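Local coordinates for protein fatty acid amide hydrolase (Candida albicans, PDB 6KVR) that is an amidase-family enzyme that probably hydrolyses monocarboxylic acid amides to the carboxylate and ammonium, at residues I339-L352 / A373-K386. Sequence-based numbering, arbitrary orientation.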
# COMPACT_ATOMS: atom_id res chain seq x y z
N ILE A 339 2.28 -24.46 -21.42
CA ILE A 339 2.09 -23.33 -22.33
C ILE A 339 0.67 -23.32 -22.88
O ILE A 339 0.07 -22.25 -23.06
CB ILE A 339 3.13 -23.38 -23.47
CG1 ILE A 339 4.54 -23.28 -22.91
CG2 ILE A 339 2.88 -22.23 -24.43
CD1 ILE A 339 4.88 -21.92 -22.33
N GLY A 340 0.11 -24.50 -23.15
CA GLY A 340 -1.24 -24.59 -23.69
C GLY A 340 -2.32 -24.16 -22.73
O GLY A 340 -3.48 -24.02 -23.14
N ASP A 341 -1.98 -23.92 -21.46
CA ASP A 341 -2.94 -23.41 -20.48
C ASP A 341 -2.95 -21.88 -20.38
O ASP A 341 -3.81 -21.35 -19.68
CB ASP A 341 -2.63 -24.01 -19.10
CG ASP A 341 -2.94 -25.50 -19.02
OD1 ASP A 341 -2.18 -26.24 -18.34
OD2 ASP A 341 -3.94 -25.95 -19.64
N LEU A 342 -2.05 -21.18 -21.07
CA LEU A 342 -1.84 -19.74 -20.88
C LEU A 342 -2.60 -18.92 -21.92
O LEU A 342 -2.66 -19.28 -23.10
CB LEU A 342 -0.35 -19.39 -20.95
CG LEU A 342 0.62 -20.09 -20.00
CD1 LEU A 342 2.04 -20.05 -20.53
CD2 LEU A 342 0.58 -19.48 -18.62
N THR A 343 -3.14 -17.78 -21.48
CA THR A 343 -3.65 -16.75 -22.37
C THR A 343 -2.73 -15.53 -22.24
O THR A 343 -2.53 -15.01 -21.14
CB THR A 343 -5.09 -16.38 -22.02
OG1 THR A 343 -5.91 -17.56 -22.12
CG2 THR A 343 -5.63 -15.32 -22.98
N VAL A 344 -2.15 -15.10 -23.36
CA VAL A 344 -1.14 -14.05 -23.35
C VAL A 344 -1.59 -12.92 -24.28
O VAL A 344 -1.80 -13.14 -25.47
CB VAL A 344 0.24 -14.58 -23.77
CG1 VAL A 344 1.29 -13.49 -23.57
CG2 VAL A 344 0.62 -15.81 -22.97
N ALA A 345 -1.72 -11.71 -23.73
CA ALA A 345 -1.94 -10.52 -24.53
C ALA A 345 -0.60 -9.93 -24.96
O ALA A 345 0.35 -9.86 -24.16
CB ALA A 345 -2.76 -9.49 -23.75
N ILE A 346 -0.50 -9.53 -26.22
CA ILE A 346 0.75 -9.10 -26.82
C ILE A 346 0.68 -7.61 -27.10
O ILE A 346 -0.28 -7.13 -27.72
CB ILE A 346 1.06 -9.87 -28.12
CG1 ILE A 346 0.84 -11.37 -27.92
CG2 ILE A 346 2.51 -9.59 -28.58
CD1 ILE A 346 1.79 -12.00 -26.91
N ILE A 347 1.69 -6.87 -26.66
CA ILE A 347 1.86 -5.47 -27.03
C ILE A 347 2.96 -5.43 -28.08
O ILE A 347 4.13 -5.66 -27.77
CB ILE A 347 2.19 -4.59 -25.81
CG1 ILE A 347 0.97 -4.49 -24.88
CG2 ILE A 347 2.64 -3.19 -26.24
CD1 ILE A 347 1.23 -3.69 -23.61
N ARG A 348 2.58 -5.19 -29.34
CA ARG A 348 3.56 -5.02 -30.41
C ARG A 348 4.10 -3.60 -30.50
O ARG A 348 5.18 -3.39 -31.07
CB ARG A 348 2.96 -5.38 -31.77
CG ARG A 348 2.19 -6.67 -31.80
CD ARG A 348 3.07 -7.77 -32.29
NE ARG A 348 2.35 -9.03 -32.47
CZ ARG A 348 2.87 -10.06 -33.12
NH1 ARG A 348 4.07 -10.00 -33.67
NH2 ARG A 348 2.17 -11.19 -33.19
N ASP A 349 3.35 -2.63 -29.96
CA ASP A 349 3.64 -1.21 -30.07
C ASP A 349 2.80 -0.51 -29.01
O ASP A 349 1.57 -0.66 -29.01
CB ASP A 349 3.32 -0.71 -31.49
CG ASP A 349 3.68 0.77 -31.73
OD1 ASP A 349 3.19 1.68 -31.02
OD2 ASP A 349 4.49 1.02 -32.65
N ASP A 350 3.44 0.21 -28.09
CA ASP A 350 2.68 0.81 -27.00
C ASP A 350 1.90 2.05 -27.44
O ASP A 350 1.30 2.71 -26.58
CB ASP A 350 3.60 1.15 -25.83
CG ASP A 350 4.53 2.33 -26.10
OD1 ASP A 350 4.77 2.67 -27.28
OD2 ASP A 350 5.02 2.91 -25.11
N GLY A 351 1.88 2.38 -28.73
CA GLY A 351 1.17 3.54 -29.21
C GLY A 351 1.93 4.84 -29.08
O GLY A 351 1.42 5.88 -29.51
N LEU A 352 3.13 4.82 -28.50
CA LEU A 352 3.96 6.01 -28.33
C LEU A 352 5.22 5.98 -29.18
O LEU A 352 5.47 6.91 -29.94
CB LEU A 352 4.34 6.19 -26.85
CG LEU A 352 3.13 6.16 -25.92
CD1 LEU A 352 3.56 6.37 -24.49
CD2 LEU A 352 2.11 7.21 -26.34
N ALA A 373 2.99 -23.80 -29.37
CA ALA A 373 2.86 -24.68 -28.22
C ALA A 373 1.44 -24.70 -27.65
O ALA A 373 1.21 -25.34 -26.61
CB ALA A 373 3.86 -24.30 -27.14
N GLY A 374 0.49 -24.02 -28.29
CA GLY A 374 -0.90 -24.08 -27.90
C GLY A 374 -1.46 -22.93 -27.06
O GLY A 374 -2.57 -23.08 -26.52
N ALA A 375 -0.77 -21.81 -26.94
CA ALA A 375 -1.26 -20.72 -26.10
C ALA A 375 -2.28 -19.87 -26.85
O ALA A 375 -2.13 -19.59 -28.04
CB ALA A 375 -0.12 -19.83 -25.62
N LYS A 376 -3.33 -19.47 -26.15
CA LYS A 376 -4.24 -18.46 -26.67
C LYS A 376 -3.56 -17.10 -26.58
O LYS A 376 -3.23 -16.63 -25.49
CB LYS A 376 -5.56 -18.47 -25.89
CG LYS A 376 -6.64 -17.53 -26.41
CD LYS A 376 -7.75 -17.39 -25.36
CE LYS A 376 -9.10 -16.96 -25.94
NZ LYS A 376 -9.11 -15.57 -26.50
N ILE A 377 -3.33 -16.46 -27.73
CA ILE A 377 -2.73 -15.14 -27.76
C ILE A 377 -3.80 -14.14 -28.19
O ILE A 377 -4.66 -14.44 -29.03
CB ILE A 377 -1.49 -15.04 -28.67
CG1 ILE A 377 -1.89 -15.06 -30.13
CG2 ILE A 377 -0.47 -16.15 -28.37
CD1 ILE A 377 -1.08 -14.08 -30.95
N ILE A 378 -3.76 -12.96 -27.58
CA ILE A 378 -4.64 -11.85 -27.90
C ILE A 378 -3.76 -10.70 -28.37
O ILE A 378 -2.79 -10.35 -27.67
CB ILE A 378 -5.48 -11.43 -26.68
CG1 ILE A 378 -6.41 -12.55 -26.23
CG2 ILE A 378 -6.25 -10.15 -26.95
CD1 ILE A 378 -7.15 -12.25 -24.95
N GLU A 379 -4.06 -10.14 -29.54
CA GLU A 379 -3.34 -8.96 -30.02
C GLU A 379 -3.95 -7.74 -29.35
O GLU A 379 -5.15 -7.50 -29.46
CB GLU A 379 -3.38 -8.85 -31.54
CG GLU A 379 -2.62 -9.96 -32.29
CD GLU A 379 -1.08 -9.91 -32.15
OE1 GLU A 379 -0.50 -8.80 -32.03
OE2 GLU A 379 -0.44 -10.98 -32.18
N PHE A 380 -3.12 -6.99 -28.63
CA PHE A 380 -3.57 -6.05 -27.60
C PHE A 380 -3.06 -4.66 -27.93
O PHE A 380 -1.84 -4.44 -28.00
CB PHE A 380 -3.07 -6.51 -26.23
CG PHE A 380 -3.48 -5.63 -25.09
CD1 PHE A 380 -4.76 -5.08 -25.03
CD2 PHE A 380 -2.60 -5.39 -24.05
CE1 PHE A 380 -5.13 -4.29 -23.96
CE2 PHE A 380 -2.96 -4.61 -22.97
CZ PHE A 380 -4.23 -4.05 -22.93
N ASP A 381 -3.99 -3.72 -28.13
CA ASP A 381 -3.66 -2.32 -28.36
C ASP A 381 -3.84 -1.57 -27.03
O ASP A 381 -4.97 -1.19 -26.70
CB ASP A 381 -4.55 -1.74 -29.46
CG ASP A 381 -4.10 -0.37 -29.93
OD1 ASP A 381 -3.24 0.26 -29.27
OD2 ASP A 381 -4.61 0.08 -30.98
N PRO A 382 -2.79 -1.35 -26.25
CA PRO A 382 -2.96 -0.97 -24.84
C PRO A 382 -3.50 0.44 -24.71
O PRO A 382 -2.98 1.38 -25.34
CB PRO A 382 -1.54 -1.09 -24.27
CG PRO A 382 -0.66 -0.84 -25.44
CD PRO A 382 -1.37 -1.46 -26.63
N PRO A 383 -4.53 0.64 -23.90
CA PRO A 383 -5.20 1.95 -23.85
C PRO A 383 -4.53 2.94 -22.92
O PRO A 383 -3.89 2.59 -21.93
CB PRO A 383 -6.61 1.60 -23.34
CG PRO A 383 -6.39 0.36 -22.51
CD PRO A 383 -5.22 -0.38 -23.10
N ASN A 384 -4.70 4.22 -23.26
CA ASN A 384 -4.31 5.33 -22.40
C ASN A 384 -2.82 5.33 -22.06
O ASN A 384 -2.44 5.88 -21.03
CB ASN A 384 -5.12 5.34 -21.10
CG ASN A 384 -6.45 5.99 -21.26
OD1 ASN A 384 -6.57 7.02 -21.91
ND2 ASN A 384 -7.49 5.39 -20.68
N THR A 385 -1.97 4.74 -22.92
CA THR A 385 -0.53 4.76 -22.65
C THR A 385 0.03 6.18 -22.63
O THR A 385 0.97 6.47 -21.89
CB THR A 385 0.23 3.90 -23.66
OG1 THR A 385 -0.11 4.29 -24.99
CG2 THR A 385 -0.09 2.40 -23.47
N LYS A 386 -0.54 7.09 -23.42
CA LYS A 386 -0.10 8.48 -23.37
C LYS A 386 -0.42 9.12 -22.02
O LYS A 386 0.42 9.80 -21.43
CB LYS A 386 -0.73 9.28 -24.51
CG LYS A 386 -0.32 10.75 -24.53
CD LYS A 386 -0.77 11.42 -25.81
CE LYS A 386 -0.60 12.93 -25.73
NZ LYS A 386 -1.02 13.61 -26.99
O HOH W 1 0.17 -4.20 -29.72
O HOH W 2 -0.43 0.34 -30.04
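Ile-347 and Phe-380 run alongside each other in the same direction where the contact packs tightly, with CG1 of Ile-347 3.8 Å from CD2 of Phe-380. With chi1 at -180°, Phe-380 brings its CB to 3.9 Å from CB of Ala-345 and lays its ring along Ile-347. Pro-382 extends the patch: its CB and CG take the CD1 methyl of Ile-347, while its CA lies over one face of the phenylalanine ring, offset toward the rim. Helix 434-457 closes over this side, Phe-454 stacking on Phe-380 and Tyr-451 touching Pro-382.

The backbones beneath run parallel. Val-344 N reaches Lys-376 O at 2.8 Å, Ile-378 N bonds to Val-344 O, and Ile-346 N bonds to Ile-378 O; Phe-380 N then bonds to Ile-346 O. These are the two strands of a beta-alpha-beta unit, joined through helix 357-372; strand 376-379 is the outermost on this side of the chain's large mixed sheet. Ile-346 and Ile-377 face that helix, both touching Val-367.

Past the strands the backbones separate, and a water links Arg-348 N to Phe-380 O; a second joins Asp-349 O to Asp-381 OD1. At the start of helix 385-397 a buried side chain spans the gap: Thr-385 OG1 donates to Asp-350 O at 2.6 Å.

The solvent side is looser and charged. Arg-348 grips Glu-379 side-on: NE gives to OE1 at 2.9 Å and NH2 to OE2 at 2.8 Å, the guanidinium and carboxylate planes 33° apart. Both chains bend at chi2 to meet, and NH1 is held by Asn-364. At the other end of the strands, CD of Lys-376 lies 3.7 Å from OG1 of Thr-343, and beyond it the chain bends so that the amino end turns off.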